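Local coordinates for protein KLLA0F20702p (Kluyveromyces lactis, PDB 5Y5A) that is the yeast telomerase subunit Est1, here its N-terminal helical part, which probably takes part in recruiting telomerase to telomeres through Cdc13, at residues A[202-207]-A[215-220]; A[222-227]-A[239-244]; A[81-86]-A[192-197]. All blocks are in the same frame, centred on the assembly; numbering follows the deposited sequence.

Contact 1 (A[202-207]-A[215-220])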
loop_
_atom_site.group_PDB
_atom_site.type_symbol
_atom_site.label_atom_id
_atom_site.label_comp_id
_atom_site.label_asym_id
_atom_site.label_seq_id
_atom_site.Cartn_x
_atom_site.Cartn_y
_atom_site.Cartn_z
ATOM N N LYS A 202 -4.466 -0.715 21.870
ATOM C CA LYS A 202 -4.513 0.092 23.056
ATOM C C LYS A 202 -5.376 1.300 22.838
ATOM O O LYS A 202 -6.233 1.596 23.640
ATOM C CB LYS A 202 -3.120 0.528 23.477
ATOM C CG LYS A 202 -3.115 1.456 24.675
ATOM C CD LYS A 202 -1.719 1.906 25.048
ATOM C CE LYS A 202 -1.759 3.055 26.035
ATOM N NZ LYS A 202 -0.653 4.009 25.816
ATOM N N ILE A 203 -5.136 1.997 21.743
ATOM C CA ILE A 203 -5.895 3.203 21.415
ATOM C C ILE A 203 -7.397 2.941 21.418
ATOM O O ILE A 203 -8.176 3.734 21.953
ATOM C CB ILE A 203 -5.471 3.753 20.059
ATOM C CG1 ILE A 203 -4.106 4.424 20.190
ATOM C CG2 ILE A 203 -6.497 4.739 19.524
ATOM C CD1 ILE A 203 -3.424 4.632 18.875
ATOM N N ILE A 204 -7.797 1.813 20.841
ATOM C CA ILE A 204 -9.198 1.412 20.835
ATOM C C ILE A 204 -9.748 1.233 22.258
ATOM O O ILE A 204 -10.846 1.702 22.573
ATOM C CB ILE A 204 -9.384 0.119 20.025
ATOM C CG1 ILE A 204 -9.179 0.421 18.540
ATOM C CG2 ILE A 204 -10.763 -0.483 20.267
ATOM C CD1 ILE A 204 -8.848 -0.785 17.711
ATOM N N MET A 205 -8.997 0.593 23.126
ATOM C CA MET A 205 -9.474 0.410 24.471
ATOM C C MET A 205 -9.494 1.732 25.226
ATOM O O MET A 205 -10.411 2.010 25.957
ATOM C CB MET A 205 -8.609 -0.609 25.185
ATOM C CG MET A 205 -8.398 -1.875 24.391
ATOM S SD MET A 205 -9.843 -2.912 24.416
ATOM C CE MET A 205 -9.647 -3.836 22.922
ATOM N N GLU A 206 -8.473 2.543 25.021
ATOM C CA GLU A 206 -8.361 3.817 25.717
ATOM C C GLU A 206 -9.397 4.837 25.256
ATOM O O GLU A 206 -9.500 5.926 25.826
ATOM C CB GLU A 206 -6.960 4.399 25.530
ATOM C CG GLU A 206 -5.890 3.720 26.353
ATOM C CD GLU A 206 -4.570 4.454 26.284
ATOM O OE1 GLU A 206 -4.322 5.127 25.261
ATOM O OE2 GLU A 206 -3.790 4.370 27.253
ATOM N N HIS A 207 -10.162 4.487 24.227
ATOM C CA HIS A 207 -11.169 5.399 23.695
ATOM C C HIS A 207 -12.546 5.179 24.318
ATOM O O HIS A 207 -12.957 4.042 24.561
ATOM C CB HIS A 207 -11.254 5.266 22.175
ATOM C CG HIS A 207 -10.858 6.510 21.444
ATOM N ND1 HIS A 207 -11.745 7.241 20.686
ATOM C CD2 HIS A 207 -9.670 7.156 21.368
ATOM C CE1 HIS A 207 -11.119 8.285 20.166
ATOM N NE2 HIS A 207 -9.861 8.254 20.564
ATOM N N ALA A 215 -5.798 11.769 13.667
ATOM C CA ALA A 215 -4.465 11.607 14.233
ATOM C C ALA A 215 -4.436 10.709 15.464
ATOM O O ALA A 215 -3.410 10.605 16.131
ATOM C CB ALA A 215 -3.880 12.975 14.578
ATOM N N ASP A 216 -5.556 10.062 15.766
ATOM C CA ASP A 216 -5.620 9.184 16.929
ATOM C C ASP A 216 -4.743 7.948 16.758
ATOM O O ASP A 216 -4.317 7.341 17.738
ATOM C CB ASP A 216 -7.063 8.758 17.202
ATOM C CG ASP A 216 -7.947 9.922 17.609
ATOM O OD1 ASP A 216 -7.407 10.941 18.092
ATOM O OD2 ASP A 216 -9.181 9.816 17.450
ATOM N N PHE A 217 -4.482 7.576 15.509
ATOM C CA PHE A 217 -3.709 6.376 15.219
ATOM C C PHE A 217 -2.348 6.736 14.662
ATOM O O PHE A 217 -1.696 5.927 14.018
ATOM C CB PHE A 217 -4.480 5.470 14.257
ATOM C CG PHE A 217 -5.665 4.812 14.898
ATOM C CD1 PHE A 217 -5.517 3.628 15.599
ATOM C CD2 PHE A 217 -6.916 5.409 14.855
ATOM C CE1 PHE A 217 -6.605 3.030 16.211
ATOM C CE2 PHE A 217 -8.004 4.820 15.471
ATOM C CZ PHE A 217 -7.850 3.627 16.146
ATOM N N GLN A 218 -1.923 7.958 14.943
ATOM C CA GLN A 218 -0.648 8.460 14.464
ATOM C C GLN A 218 0.514 7.588 14.933
ATOM O O GLN A 218 1.441 7.324 14.171
ATOM C CB GLN A 218 -0.442 9.905 14.929
ATOM C CG GLN A 218 0.618 10.666 14.149
ATOM C CD GLN A 218 0.828 12.069 14.679
ATOM O OE1 GLN A 218 0.824 12.291 15.888
ATOM N NE2 GLN A 218 1.003 13.027 13.776
ATOM N N LYS A 219 0.461 7.138 16.183
ATOM C CA LYS A 219 1.575 6.388 16.755
ATOM C C LYS A 219 1.708 4.974 16.162
ATOM O O LYS A 219 2.809 4.571 15.780
ATOM C CB LYS A 219 1.452 6.325 18.282
ATOM C CG LYS A 219 2.709 5.829 18.978
ATOM C CD LYS A 219 2.592 5.976 20.483
ATOM C CE LYS A 219 3.890 5.608 21.183
ATOM N NZ LYS A 219 3.777 5.769 22.665
ATOM N N PRO A 220 0.603 4.211 16.079
ATOM C CA PRO A 220 0.808 2.916 15.421
ATOM C C PRO A 220 1.150 3.064 13.938
ATOM O O PRO A 220 1.905 2.250 13.407
ATOM C CB PRO A 220 -0.535 2.201 15.611
ATOM C CG PRO A 220 -1.517 3.278 15.953
ATOM C CD PRO A 220 -0.734 4.315 16.686
#

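Contact 2 (A[222-227]-A[239-244])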
loop_
_atom_site.group_PDB
_atom_site.type_symbol
_atom_site.label_atom_id
_atom_site.label_comp_id
_atom_site.label_asym_id
_atom_site.label_seq_id
_atom_site.Cartn_x
_atom_site.Cartn_y
_atom_site.Cartn_z
ATOM N N ARG A 222 3.036 5.271 12.601
ATOM C CA ARG A 222 4.465 5.542 12.449
ATOM C C ARG A 222 5.283 4.252 12.478
ATOM O O ARG A 222 6.189 4.071 11.662
ATOM C CB ARG A 222 4.974 6.493 13.530
ATOM C CG ARG A 222 6.415 6.937 13.296
ATOM C CD ARG A 222 7.012 7.666 14.497
ATOM N NE ARG A 222 7.395 6.746 15.564
ATOM C CZ ARG A 222 8.448 6.922 16.356
ATOM N NH1 ARG A 222 9.226 7.984 16.197
ATOM N NH2 ARG A 222 8.723 6.033 17.303
ATOM N N TYR A 223 4.964 3.361 13.415
ATOM C CA TYR A 223 5.651 2.075 13.506
ATOM C C TYR A 223 5.408 1.230 12.260
ATOM O O TYR A 223 6.322 0.608 11.734
ATOM C CB TYR A 223 5.208 1.308 14.754
ATOM C CG TYR A 223 5.815 1.835 16.041
ATOM C CD1 TYR A 223 7.161 1.641 16.326
ATOM C CD2 TYR A 223 5.043 2.521 16.965
ATOM C CE1 TYR A 223 7.723 2.117 17.496
ATOM C CE2 TYR A 223 5.595 3.002 18.141
ATOM C CZ TYR A 223 6.937 2.798 18.401
ATOM O OH TYR A 223 7.491 3.276 19.570
ATOM N N LEU A 224 4.166 1.221 11.791
ATOM C CA LEU A 224 3.805 0.481 10.595
ATOM C C LEU A 224 4.513 1.060 9.368
ATOM O O LEU A 224 4.971 0.322 8.496
ATOM C CB LEU A 224 2.289 0.493 10.406
ATOM C CG LEU A 224 1.464 -0.256 11.454
ATOM C CD1 LEU A 224 -0.028 -0.094 11.190
ATOM C CD2 LEU A 224 1.846 -1.726 11.470
ATOM N N ASP A 225 4.613 2.386 9.310
ATOM C CA ASP A 225 5.317 3.041 8.215
ATOM C C ASP A 225 6.765 2.582 8.160
ATOM O O ASP A 225 7.294 2.288 7.089
ATOM C CB ASP A 225 5.254 4.561 8.359
ATOM C CG ASP A 225 3.938 5.135 7.880
ATOM O OD1 ASP A 225 2.955 4.368 7.775
ATOM O OD2 ASP A 225 3.887 6.354 7.610
ATOM N N ILE A 226 7.402 2.510 9.324
ATOM C CA ILE A 226 8.782 2.069 9.380
ATOM C C ILE A 226 8.881 0.601 8.971
ATOM O O ILE A 226 9.771 0.228 8.207
ATOM C CB ILE A 226 9.377 2.278 10.771
ATOM C CG1 ILE A 226 9.297 3.760 11.144
ATOM C CG2 ILE A 226 10.821 1.821 10.795
ATOM C CD1 ILE A 226 9.717 4.058 12.571
ATOM N N ALA A 227 7.952 -0.223 9.452
ATOM C CA ALA A 227 7.909 -1.633 9.067
ATOM C C ALA A 227 7.783 -1.812 7.545
ATOM O O ALA A 227 8.483 -2.632 6.955
ATOM C CB ALA A 227 6.767 -2.337 9.780
ATOM N N LEU A 239 -2.087 -4.199 5.588
ATOM C CA LEU A 239 -3.362 -4.648 6.135
ATOM C C LEU A 239 -3.666 -3.946 7.457
ATOM O O LEU A 239 -4.771 -3.439 7.671
ATOM C CB LEU A 239 -3.372 -6.166 6.346
ATOM C CG LEU A 239 -4.737 -6.658 6.835
ATOM C CD1 LEU A 239 -5.693 -6.864 5.660
ATOM C CD2 LEU A 239 -4.635 -7.915 7.677
ATOM N N GLN A 240 -2.677 -3.905 8.336
ATOM C CA GLN A 240 -2.885 -3.337 9.660
ATOM C C GLN A 240 -3.085 -1.829 9.571
ATOM O O GLN A 240 -3.862 -1.251 10.330
ATOM C CB GLN A 240 -1.718 -3.683 10.577
ATOM C CG GLN A 240 -1.616 -5.169 10.893
ATOM C CD GLN A 240 -2.849 -5.709 11.612
ATOM O OE1 GLN A 240 -3.463 -5.022 12.435
ATOM N NE2 GLN A 240 -3.212 -6.950 11.302
ATOM N N ARG A 241 -2.406 -1.199 8.618
ATOM C CA ARG A 241 -2.616 0.221 8.360
ATOM C C ARG A 241 -4.057 0.485 7.940
ATOM O O ARG A 241 -4.692 1.438 8.394
ATOM C CB ARG A 241 -1.667 0.718 7.278
ATOM C CG ARG A 241 -0.542 1.564 7.804
ATOM C CD ARG A 241 -0.106 2.556 6.763
ATOM N NE ARG A 241 0.411 1.859 5.600
ATOM C CZ ARG A 241 1.652 1.397 5.513
ATOM N NH1 ARG A 241 2.047 0.769 4.415
ATOM N NH2 ARG A 241 2.497 1.568 6.525
ATOM N N GLY A 242 -4.559 -0.367 7.055
ATOM C CA GLY A 242 -5.927 -0.253 6.585
ATOM C C GLY A 242 -6.914 -0.428 7.713
ATOM O O GLY A 242 -7.975 0.194 7.725
ATOM N N ILE A 243 -6.570 -1.283 8.671
ATOM C CA ILE A 243 -7.448 -1.505 9.806
ATOM C C ILE A 243 -7.535 -0.224 10.627
ATOM O O ILE A 243 -8.621 0.155 11.064
ATOM C CB ILE A 243 -6.990 -2.692 10.673
ATOM C CG1 ILE A 243 -7.143 -3.994 9.882
ATOM C CG2 ILE A 243 -7.835 -2.792 11.933
ATOM C CD1 ILE A 243 -6.628 -5.218 10.595
ATOM N N CYS A 244 -6.409 0.463 10.805
ATOM C CA CYS A 244 -6.445 1.772 11.454
ATOM C C CYS A 244 -7.405 2.712 10.718
ATOM O O CYS A 244 -8.196 3.390 11.348
ATOM C CB CYS A 244 -5.047 2.401 11.516
ATOM S SG CYS A 244 -3.826 1.526 12.522
#

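Contact 3 (A[81-86]-A[192-197])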
loop_
_atom_site.group_PDB
_atom_site.type_symbol
_atom_site.label_atom_id
_atom_site.label_comp_id
_atom_site.label_asym_id
_atom_site.label_seq_id
_atom_site.Cartn_x
_atom_site.Cartn_y
_atom_site.Cartn_z
ATOM N N ILE A 81 9.706 -16.950 15.901
ATOM C CA ILE A 81 9.447 -16.879 17.332
ATOM C C ILE A 81 8.490 -15.729 17.632
ATOM O O ILE A 81 7.590 -15.861 18.459
ATOM C CB ILE A 81 10.752 -16.705 18.125
ATOM C CG1 ILE A 81 11.568 -17.998 18.076
ATOM C CG2 ILE A 81 10.466 -16.324 19.563
ATOM C CD1 ILE A 81 12.961 -17.853 18.616
ATOM N N LEU A 82 8.670 -14.616 16.929
ATOM C CA LEU A 82 7.835 -13.442 17.139
ATOM C C LEU A 82 6.421 -13.633 16.586
ATOM O O LEU A 82 5.463 -13.079 17.124
ATOM C CB LEU A 82 8.487 -12.213 16.503
ATOM C CG LEU A 82 9.842 -11.819 17.093
ATOM C CD1 LEU A 82 10.540 -10.790 16.223
ATOM C CD2 LEU A 82 9.669 -11.290 18.515
ATOM N N ASP A 83 6.296 -14.401 15.506
ATOM C CA ASP A 83 4.986 -14.676 14.913
ATOM C C ASP A 83 4.181 -15.612 15.816
ATOM O O ASP A 83 2.993 -15.399 16.040
ATOM C CB ASP A 83 5.132 -15.273 13.509
ATOM C CG ASP A 83 5.481 -14.227 12.453
ATOM O OD1 ASP A 83 5.157 -13.036 12.643
ATOM O OD2 ASP A 83 6.075 -14.597 11.421
ATOM N N LEU A 84 4.830 -16.641 16.349
ATOM C CA LEU A 84 4.175 -17.517 17.314
ATOM C C LEU A 84 3.838 -16.766 18.604
ATOM O O LEU A 84 2.910 -17.137 19.335
ATOM C CB LEU A 84 5.058 -18.725 17.629
ATOM C CG LEU A 84 5.210 -19.774 16.528
ATOM C CD1 LEU A 84 6.182 -20.851 16.965
ATOM C CD2 LEU A 84 3.863 -20.383 16.174
ATOM N N THR A 85 4.605 -15.717 18.882
ATOM C CA THR A 85 4.384 -14.905 20.069
ATOM C C THR A 85 3.109 -14.082 19.929
ATOM O O THR A 85 2.275 -14.037 20.837
ATOM C CB THR A 85 5.569 -13.969 20.336
ATOM O OG1 THR A 85 6.732 -14.752 20.646
ATOM C CG2 THR A 85 5.251 -13.046 21.499
ATOM N N TRP A 86 2.964 -13.434 18.781
ATOM C CA TRP A 86 1.760 -12.676 18.492
ATOM C C TRP A 86 0.536 -13.575 18.499
ATOM O O TRP A 86 -0.433 -13.310 19.203
ATOM C CB TRP A 86 1.872 -11.974 17.141
ATOM C CG TRP A 86 0.607 -11.292 16.769
ATOM C CD1 TRP A 86 -0.273 -11.666 15.797
ATOM C CD2 TRP A 86 0.057 -10.120 17.388
ATOM N NE1 TRP A 86 -1.334 -10.792 15.764
ATOM C CE2 TRP A 86 -1.156 -9.838 16.727
ATOM C CE3 TRP A 86 0.474 -9.286 18.428
ATOM C CZ2 TRP A 86 -1.952 -8.749 17.078
ATOM C CZ3 TRP A 86 -0.320 -8.209 18.774
ATOM C CH2 TRP A 86 -1.519 -7.950 18.102
ATOM N N LEU A 192 8.345 -4.221 14.653
ATOM C CA LEU A 192 7.656 -3.001 14.280
ATOM C C LEU A 192 6.189 -3.276 13.942
ATOM O O LEU A 192 5.316 -2.473 14.265
ATOM C CB LEU A 192 8.367 -2.337 13.104
ATOM C CG LEU A 192 9.798 -1.872 13.404
ATOM C CD1 LEU A 192 10.535 -1.571 12.113
ATOM C CD2 LEU A 192 9.807 -0.655 14.321
ATOM N N LEU A 193 5.922 -4.413 13.301
ATOM C CA LEU A 193 4.550 -4.795 12.962
ATOM C C LEU A 193 3.686 -5.018 14.202
ATOM O O LEU A 193 2.554 -4.539 14.273
ATOM C CB LEU A 193 4.530 -6.062 12.100
ATOM C CG LEU A 193 3.136 -6.605 11.737
ATOM C CD1 LEU A 193 2.360 -5.632 10.845
ATOM C CD2 LEU A 193 3.218 -7.973 11.069
ATOM N N TYR A 194 4.211 -5.744 15.180
ATOM C CA TYR A 194 3.394 -6.130 16.321
ATOM C C TYR A 194 3.337 -5.038 17.387
ATOM O O TYR A 194 2.404 -4.988 18.188
ATOM C CB TYR A 194 3.898 -7.446 16.907
ATOM C CG TYR A 194 3.729 -8.595 15.942
ATOM C CD1 TYR A 194 2.527 -8.784 15.267
ATOM C CD2 TYR A 194 4.776 -9.478 15.681
ATOM C CE1 TYR A 194 2.365 -9.830 14.363
ATOM C CE2 TYR A 194 4.624 -10.526 14.780
ATOM C CZ TYR A 194 3.418 -10.698 14.126
ATOM O OH TYR A 194 3.261 -11.738 13.237
ATOM N N ILE A 195 4.325 -4.156 17.395
ATOM C CA ILE A 195 4.210 -2.945 18.191
ATOM C C ILE A 195 3.047 -2.134 17.621
ATOM O O ILE A 195 2.202 -1.645 18.368
ATOM C CB ILE A 195 5.515 -2.120 18.190
ATOM C CG1 ILE A 195 6.533 -2.744 19.149
ATOM C CG2 ILE A 195 5.247 -0.685 18.594
ATOM C CD1 ILE A 195 7.877 -2.055 19.156
ATOM N N GLY A 196 2.999 -2.032 16.290
ATOM C CA GLY A 196 1.929 -1.327 15.599
ATOM C C GLY A 196 0.545 -1.829 15.971
ATOM O O GLY A 196 -0.310 -1.053 16.413
ATOM N N CYS A 197 0.328 -3.131 15.807
ATOM C CA CYS A 197 -0.938 -3.759 16.185
ATOM C C CYS A 197 -1.295 -3.525 17.646
ATOM O O CYS A 197 -2.448 -3.243 17.965
ATOM C CB CYS A 197 -0.895 -5.262 15.932
ATOM S SG CYS A 197 -0.553 -5.733 14.235
#

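Contact 1 (A[202-207]-A[215-220])
Ile203 leans over one face of the Phe217 ring, and its two branches divide the work between them. The CG2 methyl sits above the aromatic plane, 4.0 Å from the ring centroid and 25° off the ring normal, a CH-pi contact displaced toward the CE1 and CZ side. With CG1 lying beside its own backbone N (chi1 -74°), the other branch runs on to the second segment and meets Pro220 tip to tip, Ile203 CD1 standing 3.5 Å from Pro220 CD, tighter than usual for two carbons. The same CD1 methyl also rests against the carbonyl O of Asp216. Ile204 comes to the ring differently: its CG1 lies at the edge, near the ring plane, 4.2 Å from Phe217 CZ. This is the loop joining consecutive, roughly antiparallel helices, consistent with the TPR-like helical architecture of the family; the end of helix 179-206 is packed against the start of helix 218-230, with Phe217 at the N-cap position of the latter. The His207 side chain comes in roughly perpendicular to that of Asp216, their ring and carboxylate planes 57° apart and His207 NE2 3.5 Å from Asp216 OD2. Beyond the pair, Tyr212 in the connecting loop stacks on the His207 ring and also meets Phe217, whose ring lies against His247 of helix 235-247 as well.

Contact 2 (A[222-227]-A[239-244])
Leu224 and Arg241 run alongside one another, pointing opposite ways, the leucine CD1 methyl lying 3.8 Å from Arg241 CG. That methyl reaches the backbone of the facing helix, touches Gln240 CB at 4.0 Å, and has Cys244 SG at 4.3 Å. Alongside this apolar strip, Arg241 bends at chi3 (-63°) and brings NH2 to Asp225 OD1, a salt bridge of 3.1 Å in which the carboxylate and guanidinium planes stand 74° apart. Leu224 O approaches the guanidinium near its plane, 3.4 Å from Arg241 NH2. The two helices, 218-230 and 235-247, form an antiparallel hairpin, consistent with the TPR-like helical repeats of the family; their short segments run at 156° with axes 10.1 Å apart. A second shell fixes the arginine head: Gln257 OE1 accepts from its NE, Ser228 OG bonds both to NH1 and to Leu224 O, and Phe238 makes a cation-pi contact. A methionine in place of Arg241 would probably leave Asp225 without its charged mate and Gln257 without its donor. Gln240, one residue before Arg241, turns its amide away from Leu224, where NE2 forms a weak hydrogen bond with Glu236.

Contact 3 (A[81-86]-A[192-197])
An aromatic stack ending in a hydrogen bond joins helix 78-105 to helix 179-206, in a buried contact of the N-terminal helical region. Trp86 and Tyr194 form an offset stack: the indole five-membered ring and the phenol have centroids 4.4 Å apart and planes only 11° from parallel. The backbone sets Trp86 CB over the centre of the tyrosine ring, 3.6 Å from the centroid, as a CH-pi contact; with CG opposite the backbone N (chi1 175°), the indole is then laid along that ring toward the second helix. Tyr194 CE1 comes to 3.3 Å of Trp86 CG. Further along the indole, Cys197 CB lies 3.5 Å from Trp86 CH2, while Cys197 SG stands obliquely to the six-membered ring in a sulfur-aromatic contact. The short segments run nearly parallel, at 16°, with axes 11.0 Å apart, and the aromatic pair lies between the two helices, which in the alpha-helical architecture of the Est1 family are far apart in sequence. At the phenol end, Tyr194 OH donates to Asp83 OD1 in a hydrogen bond modelled at 2.4 Å, shorter than usual, so its exact length is doubtful; the oxygen sits at the edge of the ring, in its plane, whereas the carboxylate stands nearly perpendicular to it. Arg190, one turn earlier, makes a salt bridge to the same OD1, so the negative charge is probably partly offset.

The three contacts follow the chain through a continuous block of helices. Contact 3 ties helix 179-206 to helix 78-105, contact 1 packs the end of helix 179-206 on the start of helix 218-230, and contact 2 pairs helix 218-230 with 235-247. Contacts 1 and 2, with centres about 12 Å apart, touch where Phe217 CD1 lies 4.1 Å from Cys244 SG. Contacts 2 and 3, about 13 Å apart between centres, pack more broadly: Gln240 CD is 3.5 Å from Cys197 SG, and Tyr223, Ile226 and Ala227 lie on Ile195 and Leu192. Contacts 1 and 3, with centres about 17 Å apart, touch through Pro220 CB and Gly196 O, 3.4 Å apart.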